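Local coordinates for protein globin II, extracellular (PDB 1X9F) that probably carries oxygen on its haem as one globin subunit of the giant extracellular erythrocruorin of the earthworm, at residues G70-A75 with D135-G140; S77-P82 with D131-H136. All coordinates share one frame; numbering follows the deposited sequence.

In the fold
Both contacts join the region around helix 59-77 of the globin fold to the same helix, 127-142, and their centres lie about 7 Å apart. Interaction 1 is the core contact: every touching residue is buried, helix faces helix, and the haem lies alongside. Interaction 2 sits farther from the centre of the chain, where the loop after helix 59-77 meets helix 127-142, and it combines a buried half-cystine with an exposed histidine. Neither contact has a hydrogen bond across it, but between the segments purely aliphatic packing in the first gives way to sulfur and an imidazole edge in the second. They touch at I137 CD1 to L79 CD2, 4.0 Å, and at L72 CD1 to I134 CD1, 4.2 Å.

Interaction 1 (G70-A75 with D135-G140); sequences GGLDIA and DHIEDG. With HEM (protoporphyrin IX containing Fe), chain O.
I137 of helix 127-142 packs against A75 and L72 of helix 59-77, joining two helices that the globin fold brings together in its interior beside the haem. The helices correspond to E and H in the usual globin lettering.

No hydrogen bond crosses between the segments, and the side chains that meet are all aliphatic. The methyl of A75 points at the other helix and meets the branched side chain of I137 broadly: A75 CB is 3.8 Å from I137 CG2, and CG1 and CD1 are equally near, so one methyl touches three carbons. The backbones are correspondingly near, with the CA atoms of A75 and I137 6.7 Å apart. L72 makes a lighter contact, its CD1 reaching I137 CG2 at 4.2 Å, and L72 lies roughly perpendicular to I137. I137 CG2 is thus shared by both partners. With chi1 at -75°, I137 CG2 stands anti to the backbone N and CG1 beside it, and both branches rest on A75 CB.

The haem supplies a second kind of contact, made by each segment separately. From helix 59-77, L72 CB lies 4.1 Å from the pyrrole methyl CMB, and L72 N is also near it. From helix 127-142, E138 packs against the end of the vinyl group, its CG 3.5 Å from haem CBB. L72 and E138 both belong to the haem pocket.

Polar links run outward from the pair of segments. D73 OD1 forms a salt bridge with K32 of the Globin III chain, and its OD2 accepts a hydrogen bond from W16; D135 pairs with K110. The neighbouring helices complete the apolar surround, A75 touching L85, I137 touching L89 and L72 touching I113.

Beyond its CG, the extended chain of E138 places OE1 3.6 Å from haem CBB.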
loop_
_atom_site.group_PDB
_atom_site.type_symbol
_atom_site.label_atom_id
_atom_site.label_comp_id
_atom_site.label_asym_id
_atom_site.label_seq_id
_atom_site.Cartn_x
_atom_site.Cartn_y
_atom_site.Cartn_z
ATOM N N GLY B 70 -13.238 -1.651 -40.312
ATOM C CA GLY B 70 -12.041 -0.817 -40.274
ATOM C C GLY B 70 -12.240 0.441 -41.092
ATOM O O GLY B 70 -11.848 1.534 -40.674
ATOM N N GLY B 71 -12.862 0.281 -42.260
ATOM C CA GLY B 71 -13.212 1.405 -43.116
ATOM C C GLY B 71 -14.249 2.282 -42.447
ATOM O O GLY B 71 -14.125 3.508 -42.440
ATOM N N LEU B 72 -15.269 1.651 -41.878
ATOM C CA LEU B 72 -16.318 2.383 -41.194
ATOM C C LEU B 72 -15.742 3.133 -39.995
ATOM O O LEU B 72 -16.138 4.267 -39.715
ATOM C CB LEU B 72 -17.431 1.429 -40.765
ATOM C CG LEU B 72 -18.675 2.057 -40.136
ATOM C CD1 LEU B 72 -19.410 2.978 -41.113
ATOM C CD2 LEU B 72 -19.599 0.965 -39.631
ATOM N N ASP B 73 -14.796 2.501 -39.306
ATOM C CA ASP B 73 -14.127 3.121 -38.174
ATOM C C ASP B 73 -13.429 4.418 -38.569
ATOM O O ASP B 73 -13.493 5.405 -37.832
ATOM C CB ASP B 73 -13.113 2.156 -37.577
ATOM C CG ASP B 73 -12.386 2.747 -36.403
ATOM O OD1 ASP B 73 -11.181 3.035 -36.538
ATOM O OD2 ASP B 73 -12.944 2.972 -35.309
ATOM N N ILE B 74 -12.760 4.415 -39.725
ATOM C CA ILE B 74 -12.101 5.625 -40.225
ATOM C C ILE B 74 -13.121 6.737 -40.474
ATOM O O ILE B 74 -12.910 7.886 -40.072
ATOM C CB ILE B 74 -11.291 5.344 -41.508
ATOM C CG1 ILE B 74 -10.128 4.383 -41.207
ATOM C CG2 ILE B 74 -10.773 6.664 -42.105
ATOM C CD1 ILE B 74 -9.391 3.853 -42.447
ATOM N N ALA B 75 -14.222 6.372 -41.128
ATOM C CA ALA B 75 -15.288 7.302 -41.468
ATOM C C ALA B 75 -15.902 7.921 -40.216
ATOM O O ALA B 75 -15.966 9.145 -40.098
ATOM C CB ALA B 75 -16.353 6.606 -42.308
ATOM N N ASP B 135 -25.929 7.210 -43.010
ATOM C CA ASP B 135 -26.377 7.723 -44.304
ATOM C C ASP B 135 -25.332 8.603 -44.936
ATOM O O ASP B 135 -24.956 8.403 -46.094
ATOM C CB ASP B 135 -27.659 8.539 -44.152
ATOM C CG ASP B 135 -28.880 7.789 -44.626
ATOM O OD1 ASP B 135 -28.800 6.554 -44.809
ATOM O OD2 ASP B 135 -29.971 8.356 -44.846
ATOM N N HIS B 136 -24.875 9.585 -44.163
ATOM C CA HIS B 136 -23.859 10.510 -44.623
ATOM C C HIS B 136 -22.626 9.772 -45.120
ATOM O O HIS B 136 -22.017 10.171 -46.112
ATOM C CB HIS B 136 -23.453 11.478 -43.516
ATOM C CG HIS B 136 -22.455 12.491 -43.969
ATOM N ND1 HIS B 136 -22.650 13.257 -45.097
ATOM C CD2 HIS B 136 -21.250 12.853 -43.471
ATOM C CE1 HIS B 136 -21.611 14.050 -45.275
ATOM N NE2 HIS B 136 -20.749 13.830 -44.298
ATOM N N ILE B 137 -22.262 8.701 -44.424
ATOM C CA ILE B 137 -21.066 7.947 -44.775
ATOM C C ILE B 137 -21.298 7.148 -46.057
ATOM O O ILE B 137 -20.444 7.127 -46.950
ATOM C CB ILE B 137 -20.615 7.063 -43.582
ATOM C CG1 ILE B 137 -19.957 7.938 -42.506
ATOM C CG2 ILE B 137 -19.652 5.968 -44.041
ATOM C CD1 ILE B 137 -19.928 7.318 -41.117
ATOM N N GLU B 138 -22.467 6.520 -46.149
ATOM C CA GLU B 138 -22.825 5.737 -47.323
ATOM C C GLU B 138 -23.016 6.586 -48.588
ATOM O O GLU B 138 -22.695 6.125 -49.685
ATOM C CB GLU B 138 -24.046 4.854 -47.038
ATOM C CG GLU B 138 -23.759 3.715 -46.065
ATOM C CD GLU B 138 -24.965 2.832 -45.791
ATOM O OE1 GLU B 138 -24.773 1.603 -45.653
ATOM O OE2 GLU B 138 -26.098 3.358 -45.710
ATOM N N ASP B 139 -23.513 7.815 -48.444
ATOM C CA ASP B 139 -23.619 8.722 -49.594
ATOM C C ASP B 139 -22.275 8.903 -50.291
ATOM O O ASP B 139 -22.221 9.036 -51.513
ATOM C CB ASP B 139 -24.169 10.097 -49.187
ATOM C CG ASP B 139 -25.670 10.082 -48.947
ATOM O OD1 ASP B 139 -26.364 9.170 -49.449
ATOM O OD2 ASP B 139 -26.247 10.960 -48.269
ATOM N N GLY B 140 -21.198 8.918 -49.507
ATOM C CA GLY B 140 -19.852 9.074 -50.042
ATOM C C GLY B 140 -19.271 7.814 -50.666
ATOM O O GLY B 140 -18.326 7.896 -51.450
HETATM C CHA HEM O . -14.922 -4.388 -49.751
HETATM C CHB HEM O . -16.079 -0.747 -46.708
HETATM C CHC HEM O . -20.828 -1.423 -47.663
HETATM C CHD HEM O . -19.653 -4.910 -50.902
HETATM C C1A HEM O . -14.822 -3.340 -48.724
HETATM C C2A HEM O . -13.580 -3.006 -48.189
HETATM C C3A HEM O . -13.867 -1.916 -47.257
HETATM C C4A HEM O . -15.327 -1.766 -47.429
HETATM C CMA HEM O . -12.920 -1.151 -46.366
HETATM C CAA HEM O . -12.241 -3.652 -48.442
HETATM C CBA HEM O . -11.433 -2.978 -49.532
HETATM C CGA HEM O . -10.194 -3.825 -49.705
HETATM O O1A HEM O . -9.264 -3.721 -48.872
HETATM O O2A HEM O . -10.150 -4.611 -50.674
HETATM C C1B HEM O . -17.534 -0.626 -46.705
HETATM C C2B HEM O . -18.147 0.283 -45.871
HETATM C C3B HEM O . -19.454 0.080 -46.167
HETATM C C4B HEM O . -19.574 -0.906 -47.121
HETATM C CMB HEM O . -17.535 1.251 -44.890
HETATM C CAB HEM O . -20.386 0.790 -45.533
HETATM C CBB HEM O . -21.224 1.565 -44.872
HETATM C C1C HEM O . -20.916 -2.517 -48.637
HETATM C C2C HEM O . -22.153 -2.983 -49.037
HETATM C C3C HEM O . -21.827 -3.959 -49.949
HETATM C C4C HEM O . -20.433 -4.015 -50.019
HETATM C CMC HEM O . -23.499 -2.481 -48.570
HETATM C CAC HEM O . -22.818 -4.780 -50.695
HETATM C CBC HEM O . -23.725 -5.489 -50.005
HETATM C C1D HEM O . -18.183 -5.075 -50.888
HETATM C C2D HEM O . -17.556 -6.065 -51.642
HETATM C C3D HEM O . -16.217 -5.960 -51.343
HETATM C C4D HEM O . -16.169 -4.844 -50.379
HETATM C CMD HEM O . -18.209 -7.043 -52.590
HETATM C CAD HEM O . -15.068 -6.765 -51.894
HETATM C CBD HEM O . -15.030 -8.159 -51.292
HETATM C CGD HEM O . -13.817 -8.848 -51.864
HETATM O O1D HEM O . -12.679 -8.393 -51.617
HETATM O O2D HEM O . -13.997 -9.853 -52.578
HETATM N NA HEM O . -15.901 -2.588 -48.338
HETATM N NB HEM O . -18.356 -1.369 -47.487
HETATM N NC HEM O . -19.833 -3.092 -49.225
HETATM N ND HEM O . -17.378 -4.319 -50.097
HETATM FE FE HEM O . -17.859 -2.795 -48.844
#

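Interaction 2 (S77-P82 with D131-H136); sequences STLDQP and DACIDH
The imidazole of H136 meets L79 at its edge: L79 CD2 lies near the ring plane, 4.2 Å from H136 CD2, and L79 reaches neither ring face. In this globin fold the contact joins the loop between helices 59-77 and 82-96 to helix 127-142. L79 and H136 run antiparallel alongside one another. H136 CG is anti to the backbone N (chi1 -177°), and the side chain also touches C4 and L85.

The other branch of L79 packs on C133, one turn earlier on the helix. L79 CD1 is 4.0 Å from C133 SG and equally near its CB. That sulfur is disulfide-bonded to C4, so L79 packs beside the tie holding the N-terminal region to helix 127-142, and it touches C4 as well.

L79 is presented by a type I turn from T78 to Q81, closed by a hydrogen bond from Q81 N to T78 O, 2.8 Å, and Q81 then takes the N-cap position of helix 82-96. D80 forms a salt bridge with K13, and D80 OD1 also receives a weak hydrogen bond from Q81 NE2, 3.3 Å long with an N-H...O angle of 164°.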
loop_
_atom_site.group_PDB
_atom_site.type_symbol
_atom_site.label_atom_id
_atom_site.label_comp_id
_atom_site.label_asym_id
_atom_site.label_seq_id
_atom_site.Cartn_x
_atom_site.Cartn_y
_atom_site.Cartn_z
ATOM N N SER B 77 -14.698 8.007 -37.182
ATOM C CA SER B 77 -13.696 8.725 -36.403
ATOM C C SER B 77 -13.417 10.124 -36.947
ATOM O O SER B 77 -12.958 10.991 -36.202
ATOM C CB SER B 77 -12.392 7.927 -36.286
ATOM O OG SER B 77 -11.663 7.945 -37.502
ATOM N N THR B 78 -13.687 10.343 -38.234
ATOM C CA THR B 78 -13.440 11.657 -38.838
ATOM C C THR B 78 -14.706 12.375 -39.277
ATOM O O THR B 78 -14.650 13.240 -40.154
ATOM C CB THR B 78 -12.458 11.577 -40.031
ATOM O OG1 THR B 78 -13.009 10.737 -41.054
ATOM C CG2 THR B 78 -11.162 10.887 -39.637
ATOM N N LEU B 79 -15.844 12.033 -38.677
ATOM C CA LEU B 79 -17.070 12.786 -38.935
ATOM C C LEU B 79 -16.868 14.260 -38.609
ATOM O O LEU B 79 -17.493 15.131 -39.218
ATOM C CB LEU B 79 -18.246 12.234 -38.133
ATOM C CG LEU B 79 -18.881 10.954 -38.675
ATOM C CD1 LEU B 79 -19.828 10.362 -37.651
ATOM C CD2 LEU B 79 -19.595 11.189 -39.999
ATOM N N ASP B 80 -15.979 14.530 -37.657
ATOM C CA ASP B 80 -15.644 15.896 -37.269
ATOM C C ASP B 80 -14.529 16.517 -38.120
ATOM O O ASP B 80 -14.167 17.678 -37.915
ATOM C CB ASP B 80 -15.280 15.954 -35.780
ATOM C CG ASP B 80 -14.017 15.180 -35.455
ATOM O OD1 ASP B 80 -13.901 14.005 -35.870
ATOM O OD2 ASP B 80 -13.086 15.670 -34.781
ATOM N N GLN B 81 -13.988 15.747 -39.064
ATOM C CA GLN B 81 -12.964 16.250 -39.986
ATOM C C GLN B 81 -13.394 15.993 -41.428
ATOM O O GLN B 81 -12.949 15.029 -42.059
ATOM C CB GLN B 81 -11.607 15.606 -39.706
ATOM C CG GLN B 81 -11.185 15.648 -38.251
ATOM C CD GLN B 81 -10.314 14.472 -37.887
ATOM O OE1 GLN B 81 -9.255 14.268 -38.482
ATOM N NE2 GLN B 81 -10.754 13.687 -36.909
ATOM N N PRO B 82 -14.269 16.864 -41.936
ATOM C CA PRO B 82 -14.890 16.700 -43.262
ATOM C C PRO B 82 -13.918 16.472 -44.417
ATOM O O PRO B 82 -14.191 15.640 -45.282
ATOM C CB PRO B 82 -15.655 18.018 -43.463
ATOM C CG PRO B 82 -15.133 18.948 -42.412
ATOM C CD PRO B 82 -14.745 18.085 -41.259
ATOM N N ASP B 131 -28.504 6.724 -37.617
ATOM C CA ASP B 131 -29.118 6.637 -38.935
ATOM C C ASP B 131 -28.619 7.757 -39.851
ATOM O O ASP B 131 -28.239 7.518 -41.004
ATOM C CB ASP B 131 -30.639 6.689 -38.802
ATOM C CG ASP B 131 -31.343 6.467 -40.114
ATOM O OD1 ASP B 131 -31.174 5.382 -40.708
ATOM O OD2 ASP B 131 -32.087 7.322 -40.635
ATOM N N ALA B 132 -28.600 8.974 -39.313
ATOM C CA ALA B 132 -28.193 10.147 -40.063
ATOM C C ALA B 132 -26.722 10.084 -40.466
ATOM O O ALA B 132 -26.367 10.411 -41.598
ATOM C CB ALA B 132 -28.461 11.394 -39.245
ATOM N N CYS B 133 -25.873 9.662 -39.531
ATOM C CA CYS B 133 -24.435 9.621 -39.758
ATOM C C CYS B 133 -23.996 8.447 -40.631
ATOM O O CYS B 133 -23.055 8.589 -41.410
ATOM C CB CYS B 133 -23.684 9.655 -38.424
ATOM S SG CYS B 133 -23.679 11.307 -37.673
ATOM N N ILE B 134 -24.665 7.297 -40.519
ATOM C CA ILE B 134 -24.373 6.182 -41.431
ATOM C C ILE B 134 -24.786 6.538 -42.870
ATOM O O ILE B 134 -24.070 6.216 -43.823
ATOM C CB ILE B 134 -25.021 4.843 -40.959
ATOM C CG1 ILE B 134 -24.507 4.429 -39.569
ATOM C CG2 ILE B 134 -24.752 3.722 -41.967
ATOM C CD1 ILE B 134 -22.988 4.317 -39.442
ATOM N N ASP B 135 -25.929 7.210 -43.010
ATOM C CA ASP B 135 -26.377 7.723 -44.304
ATOM C C ASP B 135 -25.332 8.603 -44.936
ATOM O O ASP B 135 -24.956 8.403 -46.094
ATOM C CB ASP B 135 -27.659 8.539 -44.152
ATOM C CG ASP B 135 -28.880 7.789 -44.626
ATOM O OD1 ASP B 135 -28.800 6.554 -44.809
ATOM O OD2 ASP B 135 -29.971 8.356 -44.846
ATOM N N HIS B 136 -24.875 9.585 -44.163
ATOM C CA HIS B 136 -23.859 10.510 -44.623
ATOM C C HIS B 136 -22.626 9.772 -45.120
ATOM O O HIS B 136 -22.017 10.171 -46.112
ATOM C CB HIS B 136 -23.453 11.478 -43.516
ATOM C CG HIS B 136 -22.455 12.491 -43.969
ATOM N ND1 HIS B 136 -22.650 13.257 -45.097
ATOM C CD2 HIS B 136 -21.250 12.853 -43.471
ATOM C CE1 HIS B 136 -21.611 14.050 -45.275
ATOM N NE2 HIS B 136 -20.749 13.830 -44.298
#